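Local atomic coordinates of dual oxidase maturation factor 1 (Mus musculus, PDB entry 6WXU), a protein that may be required for the maturation of functional DUOX1 and its transport from the endoplasmic reticulum to the plasma membrane. Residues Val81-Thr86 and Gly239-His244; Gly106-Thr111 and Phe130-Gly135; Ser137-Tyr142 and Phe161-Pro166. All blocks are in the same frame, centred on the assembly; numbering follows the deposited sequence.

Contact 1. Residues Val81-Thr86 and Gly239-His244; sequences VNANTT and GTAVLH. With NAG (2-acetamido-2-deoxy-beta-D-glucopyranose), chain M.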
loop_
_atom_site.group_PDB
_atom_site.type_symbol
_atom_site.label_atom_id
_atom_site.label_comp_id
_atom_site.label_asym_id
_atom_site.label_seq_id
_atom_site.Cartn_x
_atom_site.Cartn_y
_atom_site.Cartn_z
ATOM N N VAL B 81 20.109 -5.932 -26.755
ATOM C CA VAL B 81 19.663 -5.719 -28.127
ATOM C C VAL B 81 19.340 -4.243 -28.296
ATOM O O VAL B 81 19.050 -3.541 -27.329
ATOM C CB VAL B 81 18.442 -6.612 -28.469
ATOM C CG1 VAL B 81 17.174 -6.035 -27.884
ATOM C CG2 VAL B 81 18.312 -6.782 -29.964
ATOM N N ASN B 82 19.407 -3.766 -29.535
ATOM C CA ASN B 82 19.073 -2.395 -29.893
ATOM C C ASN B 82 17.821 -2.419 -30.756
ATOM O O ASN B 82 17.822 -3.024 -31.832
ATOM C CB ASN B 82 20.235 -1.733 -30.633
ATOM C CG ASN B 82 19.858 -0.403 -31.247
ATOM O OD1 ASN B 82 19.860 0.625 -30.576
ATOM N ND2 ASN B 82 19.549 -0.414 -32.534
ATOM N N ALA B 83 16.760 -1.762 -30.292
ATOM C CA ALA B 83 15.467 -1.844 -30.952
ATOM C C ALA B 83 14.766 -0.495 -30.914
ATOM O O ALA B 83 15.131 0.395 -30.146
ATOM C CB ALA B 83 14.577 -2.903 -30.298
ATOM N N ASN B 84 13.750 -0.357 -31.762
ATOM C CA ASN B 84 12.832 0.775 -31.728
ATOM C C ASN B 84 11.528 0.315 -31.094
ATOM O O ASN B 84 10.876 -0.597 -31.611
ATOM C CB ASN B 84 12.560 1.317 -33.128
ATOM C CG ASN B 84 13.815 1.653 -33.873
ATOM O OD1 ASN B 84 14.870 1.835 -33.282
ATOM N ND2 ASN B 84 13.707 1.739 -35.186
ATOM N N THR B 85 11.144 0.945 -29.992
ATOM C CA THR B 85 9.971 0.530 -29.240
ATOM C C THR B 85 9.110 1.737 -28.904
ATOM O O THR B 85 9.506 2.887 -29.091
ATOM C CB THR B 85 10.364 -0.193 -27.948
ATOM O OG1 THR B 85 11.168 0.673 -27.144
ATOM C CG2 THR B 85 11.146 -1.445 -28.249
ATOM N N THR B 86 7.907 1.463 -28.410
ATOM C CA THR B 86 7.088 2.518 -27.843
ATOM C C THR B 86 7.671 2.950 -26.504
ATOM O O THR B 86 8.485 2.249 -25.901
ATOM C CB THR B 86 5.647 2.047 -27.666
ATOM O OG1 THR B 86 5.609 0.968 -26.727
ATOM C CG2 THR B 86 5.086 1.569 -28.984
ATOM N N GLY B 239 9.492 -5.466 -30.647
ATOM C CA GLY B 239 9.370 -4.868 -31.959
ATOM C C GLY B 239 10.005 -5.723 -33.034
ATOM O O GLY B 239 9.620 -6.880 -33.223
ATOM N N THR B 240 10.986 -5.169 -33.741
ATOM C CA THR B 240 11.673 -5.870 -34.816
ATOM C C THR B 240 12.928 -6.595 -34.353
ATOM O O THR B 240 13.664 -7.122 -35.192
ATOM C CB THR B 240 12.043 -4.892 -35.931
ATOM O OG1 THR B 240 12.324 -3.607 -35.363
ATOM C CG2 THR B 240 10.915 -4.771 -36.936
ATOM N N ALA B 241 13.189 -6.638 -33.051
ATOM C CA ALA B 241 14.411 -7.217 -32.518
ATOM C C ALA B 241 14.084 -8.306 -31.510
ATOM O O ALA B 241 13.131 -8.181 -30.737
ATOM C CB ALA B 241 15.281 -6.150 -31.860
ATOM N N VAL B 242 14.882 -9.366 -31.521
ATOM C CA VAL B 242 14.767 -10.457 -30.562
ATOM C C VAL B 242 15.890 -10.322 -29.546
ATOM O O VAL B 242 16.967 -9.796 -29.843
ATOM C CB VAL B 242 14.804 -11.827 -31.266
ATOM C CG1 VAL B 242 14.016 -11.768 -32.547
ATOM C CG2 VAL B 242 16.224 -12.234 -31.562
ATOM N N LEU B 243 15.635 -10.785 -28.329
ATOM C CA LEU B 243 16.583 -10.667 -27.230
ATOM C C LEU B 243 17.012 -12.064 -26.807
ATOM O O LEU B 243 16.179 -12.869 -26.381
ATOM C CB LEU B 243 15.966 -9.903 -26.060
ATOM C CG LEU B 243 16.880 -9.155 -25.092
ATOM C CD1 LEU B 243 16.088 -8.133 -24.325
ATOM C CD2 LEU B 243 17.525 -10.106 -24.131
ATOM N N HIS B 244 18.303 -12.347 -26.928
ATOM C CA HIS B 244 18.872 -13.632 -26.553
ATOM C C HIS B 244 19.774 -13.437 -25.348
ATOM O O HIS B 244 20.581 -12.505 -25.319
ATOM C CB HIS B 244 19.666 -14.240 -27.709
ATOM C CG HIS B 244 18.817 -14.678 -28.858
ATOM N ND1 HIS B 244 19.166 -14.452 -30.171
ATOM C CD2 HIS B 244 17.637 -15.340 -28.893
ATOM C CE1 HIS B 244 18.236 -14.951 -30.964
ATOM N NE2 HIS B 244 17.296 -15.495 -30.214
HETATM C C1 NAG M . 14.826 2.055 -36.029
HETATM C C2 NAG M . 15.429 0.795 -36.641
HETATM C C3 NAG M . 16.572 1.159 -37.578
HETATM C C4 NAG M . 16.102 2.165 -38.617
HETATM C C5 NAG M . 15.479 3.373 -37.928
HETATM C C6 NAG M . 14.878 4.354 -38.904
HETATM C C7 NAG M . 15.763 -1.447 -35.713
HETATM C C8 NAG M . 16.290 -2.245 -34.562
HETATM N N2 NAG M . 15.888 -0.121 -35.611
HETATM O O3 NAG M . 17.044 -0.017 -38.224
HETATM O O4 NAG M . 17.199 2.594 -39.414
HETATM O O5 NAG M . 14.414 2.945 -37.068
HETATM O O6 NAG M . 14.768 3.780 -40.199
HETATM O O7 NAG M . 15.246 -1.976 -36.687
#
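With chi1 at 78°, Val81 CG1 lies between the backbone N and the carbonyl carbon and CG2 falls anti to the N, which carries CG2 across to Ala241 of the facing loop. CG1 points to Leu243, whose CG is in turn anti to its own backbone N (chi1 -154°). The strand 77-86 belongs to the antiparallel sheet of the predicted extracellular region. The loop 239-244 runs beside it and leads into the edge strand 245-247 of the same sheet. No hydrogen bond joins the two segments, so apolar side chains make the contact. Val81 CG2 lies 3.6 Å from Ala241 CB and also comes up to the carbonyl O of Val242. The Ala241 methyl sits between two residues of the strand, since Ala83 CB is 3.7 Å from Ala241 CB. Val81 and Leu243 meet at an oblique angle, with Val81 CG1 4.2 Å from Leu243 CG. Leu243 also packs on Leu157 of helix 152-159, so its side chain ties the loop to that helix. The strand itself is held on its other edge, where Ala83 and Thr85 form backbone hydrogen bonds with Val97 and Val95 of strand 94-103.

Asn84 carries an N-linked sugar, joined through a covalent bond from Asn84 ND2 to C1 of the sugar. Asn84 OD1 makes a weak hydrogen bond to Ser96 OG. The sugar's acetamido methyl C8 comes near Ala83 CA, 3.7 Å away. The oxygen of the same group faces the loop: its O7 lies 3.6 Å from Thr240 OG1.

Contact 2. Residues Gly106-Thr111 and Phe130-Gly135; sequences GGVNIT and FAWRLG. With NAG (2-acetamido-2-deoxy-beta-D-glucopyranose), chain E.
Trp132 covers the Gly106-Gly107 peptide with one face of its indole. Its CG lies between the backbone N and the carbonyl carbon (chi1 54°), which folds the ring back over the glycines. Gly107 N stands 3.5 Å above the ring plane, displaced toward the rim. Gly107 CA makes a CH-pi contact, 4.1 Å from the centroid of the six-membered ring of Trp132 and nearly over its centre. Trp132 NE1 also has a weak hydrogen bond to Leu105 O. The Arg133 chain bends at chi3 (92°), and one face of its guanidinium lies over Gly106 CA, displaced toward the rim. Gly106 has no side chain to keep Arg133 off. The Gly107 backbone runs close to Phe130 O and Ala131.

Val108 and Phe130, an antiparallel hydrogen-bonded pair, join strand 108-111 to 128-130, an outermost strand of the sheet within this chain. Val108 N bonds to Phe130 O, and Phe130 N to Val108 O, both at 3.0 Å. A weak third bond runs from Trp132 N to Gly106 O. Ile110 CD1 reaches Phe130 CE1 at 3.8 Å, the side chains lying at a slant. Val108 CG1 comes within 4.3 Å of Trp132 CZ3.

Asn109 starts off away from 130-135 and carries an N-linked sugar; its ND2 is hydrogen-bonded to Asn127 OD1. Strand 94-103 flanks 108-111 on its other side. Helix 152-159 packs on Ile110 and Phe130, and helix 170-199 receives Trp132 and Arg133.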
loop_
_atom_site.group_PDB
_atom_site.type_symbol
_atom_site.label_atom_id
_atom_site.label_comp_id
_atom_site.label_asym_id
_atom_site.label_seq_id
_atom_site.Cartn_x
_atom_site.Cartn_y
_atom_site.Cartn_z
ATOM N N GLY B 106 18.719 -13.545 -7.160
ATOM C CA GLY B 106 17.518 -13.199 -6.432
ATOM C C GLY B 106 16.765 -12.038 -7.035
ATOM O O GLY B 106 16.179 -11.232 -6.312
ATOM N N GLY B 107 16.778 -11.936 -8.352
ATOM C CA GLY B 107 16.080 -10.862 -9.023
ATOM C C GLY B 107 16.652 -10.633 -10.402
ATOM O O GLY B 107 17.567 -11.321 -10.843
ATOM N N VAL B 108 16.088 -9.636 -11.073
ATOM C CA VAL B 108 16.470 -9.292 -12.436
ATOM C C VAL B 108 16.522 -7.777 -12.557
ATOM O O VAL B 108 15.679 -7.072 -11.995
ATOM C CB VAL B 108 15.491 -9.907 -13.458
ATOM C CG1 VAL B 108 14.092 -9.395 -13.237
ATOM C CG2 VAL B 108 15.933 -9.620 -14.861
ATOM N N ASN B 109 17.525 -7.270 -13.268
ATOM C CA ASN B 109 17.649 -5.846 -13.544
ATOM C C ASN B 109 17.413 -5.603 -15.027
ATOM O O ASN B 109 18.040 -6.245 -15.871
ATOM C CB ASN B 109 19.020 -5.304 -13.126
ATOM C CG ASN B 109 19.041 -4.822 -11.690
ATOM O OD1 ASN B 109 18.584 -5.515 -10.792
ATOM N ND2 ASN B 109 19.568 -3.624 -11.470
ATOM N N ILE B 110 16.510 -4.680 -15.336
ATOM C CA ILE B 110 16.133 -4.356 -16.706
ATOM C C ILE B 110 16.589 -2.938 -17.000
ATOM O O ILE B 110 16.302 -2.018 -16.227
ATOM C CB ILE B 110 14.617 -4.497 -16.916
ATOM C CG1 ILE B 110 14.146 -5.871 -16.454
ATOM C CG2 ILE B 110 14.260 -4.282 -18.366
ATOM C CD1 ILE B 110 12.670 -6.010 -16.433
ATOM N N THR B 111 17.292 -2.754 -18.113
ATOM C CA THR B 111 17.865 -1.463 -18.469
ATOM C C THR B 111 17.307 -1.007 -19.808
ATOM O O THR B 111 17.462 -1.702 -20.814
ATOM C CB THR B 111 19.389 -1.535 -18.544
ATOM O OG1 THR B 111 19.783 -1.877 -19.875
ATOM C CG2 THR B 111 19.927 -2.582 -17.588
ATOM N N PHE B 130 13.524 -6.133 -10.095
ATOM C CA PHE B 130 12.407 -6.899 -9.554
ATOM C C PHE B 130 12.962 -8.164 -8.918
ATOM O O PHE B 130 13.593 -8.974 -9.601
ATOM C CB PHE B 130 11.398 -7.250 -10.648
ATOM C CG PHE B 130 10.929 -6.072 -11.442
ATOM C CD1 PHE B 130 11.665 -5.607 -12.512
ATOM C CD2 PHE B 130 9.747 -5.439 -11.129
ATOM C CE1 PHE B 130 11.238 -4.525 -13.240
ATOM C CE2 PHE B 130 9.317 -4.359 -11.855
ATOM C CZ PHE B 130 10.062 -3.902 -12.912
ATOM N N ALA B 131 12.719 -8.341 -7.624
ATOM C CA ALA B 131 13.350 -9.395 -6.842
ATOM C C ALA B 131 12.362 -10.506 -6.518
ATOM O O ALA B 131 11.191 -10.248 -6.237
ATOM C CB ALA B 131 13.933 -8.837 -5.545
ATOM N N TRP B 132 12.847 -11.748 -6.556
ATOM C CA TRP B 132 12.052 -12.919 -6.211
ATOM C C TRP B 132 12.681 -13.710 -5.071
ATOM O O TRP B 132 12.466 -14.916 -4.961
ATOM C CB TRP B 132 11.846 -13.821 -7.426
ATOM C CG TRP B 132 13.103 -14.236 -8.106
ATOM C CD1 TRP B 132 14.140 -14.923 -7.561
ATOM C CD2 TRP B 132 13.445 -14.014 -9.473
ATOM N NE1 TRP B 132 15.116 -15.127 -8.497
ATOM C CE2 TRP B 132 14.711 -14.578 -9.683
ATOM C CE3 TRP B 132 12.806 -13.382 -10.539
ATOM C CZ2 TRP B 132 15.351 -14.534 -10.912
ATOM C CZ3 TRP B 132 13.442 -13.340 -11.756
ATOM C CH2 TRP B 132 14.702 -13.911 -11.934
ATOM N N ARG B 133 13.465 -13.049 -4.224
ATOM C CA ARG B 133 14.066 -13.723 -3.090
ATOM C C ARG B 133 12.977 -14.249 -2.161
ATOM O O ARG B 133 11.792 -13.945 -2.309
ATOM C CB ARG B 133 14.998 -12.784 -2.330
ATOM C CG ARG B 133 16.028 -12.081 -3.186
ATOM C CD ARG B 133 17.145 -11.499 -2.333
ATOM N NE ARG B 133 18.261 -12.432 -2.184
ATOM C CZ ARG B 133 19.412 -12.342 -2.848
ATOM N NH1 ARG B 133 19.612 -11.350 -3.704
ATOM N NH2 ARG B 133 20.366 -13.239 -2.650
ATOM N N LEU B 134 13.394 -15.055 -1.185
ATOM C CA LEU B 134 12.431 -15.694 -0.300
ATOM C C LEU B 134 11.692 -14.697 0.580
ATOM O O LEU B 134 10.577 -14.992 1.020
ATOM C CB LEU B 134 13.125 -16.742 0.564
ATOM C CG LEU B 134 12.598 -18.163 0.375
ATOM C CD1 LEU B 134 12.697 -18.567 -1.084
ATOM C CD2 LEU B 134 13.352 -19.139 1.256
ATOM N N GLY B 135 12.272 -13.531 0.839
ATOM C CA GLY B 135 11.621 -12.509 1.628
ATOM C C GLY B 135 10.862 -11.466 0.839
ATOM O O GLY B 135 10.354 -10.511 1.439
HETATM C C1 NAG E . 19.636 -3.036 -10.154
HETATM C C2 NAG E . 21.003 -2.402 -9.908
HETATM C C3 NAG E . 21.020 -1.656 -8.574
HETATM C C4 NAG E . 19.845 -0.695 -8.457
HETATM C C5 NAG E . 18.545 -1.432 -8.751
HETATM C C6 NAG E . 17.341 -0.522 -8.787
HETATM C C7 NAG E . 23.044 -3.427 -10.818
HETATM C C8 NAG E . 24.021 -4.552 -10.685
HETATM N N2 NAG E . 22.045 -3.415 -9.930
HETATM O O3 NAG E . 22.237 -0.932 -8.465
HETATM O O4 NAG E . 19.794 -0.193 -7.126
HETATM O O5 NAG E . 18.626 -2.053 -10.041
HETATM O O6 NAG E . 17.608 0.654 -9.538
HETATM O O7 NAG E . 23.151 -2.572 -11.687
#

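Contact 3. Residues Ser137-Tyr142 and Phe161-Pro166; sequences SYAEEY and FTPRSP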
loop_
_atom_site.group_PDB
_atom_site.type_symbol
_atom_site.label_atom_id
_atom_site.label_comp_id
_atom_site.label_asym_id
_atom_site.label_seq_id
_atom_site.Cartn_x
_atom_site.Cartn_y
_atom_site.Cartn_z
ATOM N N SER B 137 8.195 -10.409 -2.773
ATOM C CA SER B 137 7.078 -10.839 -3.605
ATOM C C SER B 137 7.192 -10.160 -4.957
ATOM O O SER B 137 7.110 -8.932 -5.042
ATOM C CB SER B 137 5.740 -10.499 -2.954
ATOM O OG SER B 137 5.614 -9.103 -2.791
ATOM N N TYR B 138 7.381 -10.954 -6.009
ATOM C CA TYR B 138 7.504 -10.387 -7.344
ATOM C C TYR B 138 6.199 -9.757 -7.807
ATOM O O TYR B 138 6.218 -8.733 -8.496
ATOM C CB TYR B 138 7.948 -11.470 -8.324
ATOM C CG TYR B 138 8.452 -10.959 -9.645
ATOM C CD1 TYR B 138 7.578 -10.509 -10.615
ATOM C CD2 TYR B 138 9.801 -10.945 -9.931
ATOM C CE1 TYR B 138 8.032 -10.046 -11.819
ATOM C CE2 TYR B 138 10.265 -10.488 -11.137
ATOM C CZ TYR B 138 9.372 -10.038 -12.076
ATOM O OH TYR B 138 9.814 -9.578 -13.287
ATOM N N ALA B 139 5.061 -10.342 -7.432
ATOM C CA ALA B 139 3.777 -9.856 -7.922
ATOM C C ALA B 139 3.457 -8.471 -7.380
ATOM O O ALA B 139 2.960 -7.613 -8.117
ATOM C CB ALA B 139 2.674 -10.843 -7.556
ATOM N N GLU B 140 3.731 -8.228 -6.097
ATOM C CA GLU B 140 3.469 -6.908 -5.535
ATOM C C GLU B 140 4.406 -5.864 -6.123
ATOM O O GLU B 140 4.000 -4.724 -6.364
ATOM C CB GLU B 140 3.596 -6.946 -4.015
ATOM N N GLU B 141 5.661 -6.235 -6.371
ATOM C CA GLU B 141 6.591 -5.298 -6.986
ATOM C C GLU B 141 6.179 -4.969 -8.413
ATOM O O GLU B 141 6.296 -3.820 -8.847
ATOM C CB GLU B 141 8.005 -5.864 -6.954
ATOM C CG GLU B 141 8.672 -5.736 -5.607
ATOM C CD GLU B 141 10.047 -6.349 -5.588
ATOM O OE1 GLU B 141 10.176 -7.518 -5.997
ATOM O OE2 GLU B 141 11.001 -5.662 -5.173
ATOM N N TYR B 142 5.687 -5.961 -9.155
ATOM C CA TYR B 142 5.234 -5.696 -10.514
ATOM C C TYR B 142 3.970 -4.849 -10.522
ATOM O O TYR B 142 3.817 -3.966 -11.370
ATOM C CB TYR B 142 5.008 -7.008 -11.260
ATOM C CG TYR B 142 4.439 -6.820 -12.641
ATOM C CD1 TYR B 142 5.171 -6.194 -13.630
ATOM C CD2 TYR B 142 3.171 -7.272 -12.956
ATOM C CE1 TYR B 142 4.657 -6.017 -14.888
ATOM C CE2 TYR B 142 2.649 -7.100 -14.214
ATOM C CZ TYR B 142 3.397 -6.471 -15.175
ATOM O OH TYR B 142 2.888 -6.296 -16.435
ATOM N N PHE B 161 8.651 -12.600 -16.215
ATOM C CA PHE B 161 9.115 -13.371 -15.069
ATOM C C PHE B 161 8.110 -13.414 -13.932
ATOM O O PHE B 161 8.468 -13.812 -12.822
ATOM C CB PHE B 161 10.432 -12.803 -14.540
ATOM C CG PHE B 161 11.566 -12.918 -15.497
ATOM C CD1 PHE B 161 11.780 -11.945 -16.447
ATOM C CD2 PHE B 161 12.423 -13.995 -15.443
ATOM C CE1 PHE B 161 12.817 -12.049 -17.331
ATOM C CE2 PHE B 161 13.466 -14.102 -16.324
ATOM C CZ PHE B 161 13.663 -13.129 -17.268
ATOM N N THR B 162 6.877 -13.009 -14.173
ATOM C CA THR B 162 5.904 -12.865 -13.107
ATOM C C THR B 162 5.293 -14.220 -12.763
ATOM O O THR B 162 5.304 -15.139 -13.584
ATOM C CB THR B 162 4.833 -11.857 -13.527
ATOM O OG1 THR B 162 4.493 -11.023 -12.417
ATOM C CG2 THR B 162 3.589 -12.547 -14.023
ATOM N N PRO B 163 4.794 -14.387 -11.538
ATOM C CA PRO B 163 4.184 -15.667 -11.165
ATOM C C PRO B 163 2.948 -15.956 -11.998
ATOM O O PRO B 163 2.132 -15.071 -12.258
ATOM C CB PRO B 163 3.826 -15.472 -9.689
ATOM C CG PRO B 163 4.705 -14.401 -9.223
ATOM C CD PRO B 163 4.922 -13.489 -10.383
ATOM N N ARG B 164 2.814 -17.214 -12.409
ATOM C CA ARG B 164 1.684 -17.670 -13.213
ATOM C C ARG B 164 1.610 -16.916 -14.542
ATOM O O ARG B 164 0.637 -16.233 -14.852
ATOM C CB ARG B 164 0.373 -17.552 -12.433
ATOM C CG ARG B 164 0.011 -18.810 -11.677
ATOM C CD ARG B 164 -0.919 -18.514 -10.519
ATOM N NE ARG B 164 -0.221 -17.874 -9.411
ATOM C CZ ARG B 164 0.473 -18.536 -8.492
ATOM N NH1 ARG B 164 0.564 -19.856 -8.554
ATOM N NH2 ARG B 164 1.080 -17.878 -7.512
ATOM N N SER B 165 2.665 -17.053 -15.316
ATOM C CA SER B 165 2.718 -16.595 -16.688
ATOM C C SER B 165 2.779 -17.790 -17.626
ATOM O O SER B 165 3.260 -18.856 -17.235
ATOM C CB SER B 165 3.938 -15.707 -16.941
ATOM O OG SER B 165 3.663 -14.364 -16.609
ATOM N N PRO B 166 2.302 -17.655 -18.866
ATOM C CA PRO B 166 2.368 -18.790 -19.798
ATOM C C PRO B 166 3.761 -19.370 -19.968
ATOM O O PRO B 166 3.886 -20.537 -20.350
ATOM C CB PRO B 166 1.850 -18.191 -21.107
ATOM C CG PRO B 166 0.966 -17.104 -20.679
ATOM C CD PRO B 166 1.585 -16.513 -19.452
#
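The first turn of helix 138-147 lies against the irregular loop 161-166, with the CA atoms of Ala139 and Thr162 6.4 Å apart. No hydrogen bond crosses between them.

Tyr138 carries most of the contact. With CG anti to the backbone N (chi1 -165°), the ring is carried off the helix toward the loop, where Phe161 O and Thr162 OG1 meet it. Phe161 O lies over the centre of one ring face, 3.8 Å above the plane of Tyr138. Thr162 meets the same ring at its edge: Thr162 OG1 is near the ring plane and 3.6 Å from Tyr138 CD1. At the far end, Tyr138 OH approaches Phe161 CB at 3.5 Å. That hydroxyl has its polar partner in Ala158 O, so it is hydrogen-bonded to helix 152-159. The Phe161 side chain leads away from the helix and packs on Leu169.

Pro163 packs beside the start of the helix. Pro163 CD is 4.0 Å from Tyr138 CD1, and Pro163 CG touches Ala139 CB more loosely. One turn further on, Tyr142 brings its CD2 to within 4.0 Å of Thr162 OG1, and the two side chains cross at about a right angle. Tyr170 of helix 170-199 touches both Tyr138 and Pro163.

This is helix-to-loop packing in the predicted extracellular region. A tyrosine from one short helix fits against the connection between helix 152-159 and helix 170-199.

How the contacts relate
Contacts 2 and 3 are neighbours, with centres about 10 Å apart, and they touch. Glu141 OE1 lies 3.1 Å from Ala131 N, a probable hydrogen bond. Phe130 CB packs on Tyr138 CE2 at 3.5 Å, and Trp132 also meets Tyr138 and Phe161. Contact 1 stands apart, its centre about 22 Å from each of the others. It reaches the same sheet as contact 2, but at the other end of the strand order. Along the chain, both other contacts are nested inside the loop that contact 1 closes. Contacts 1 and 2 each hold a glycosylated asparagine. The Arg133 side chain is about 9 Å from a bound diundecyl phosphatidyl choline.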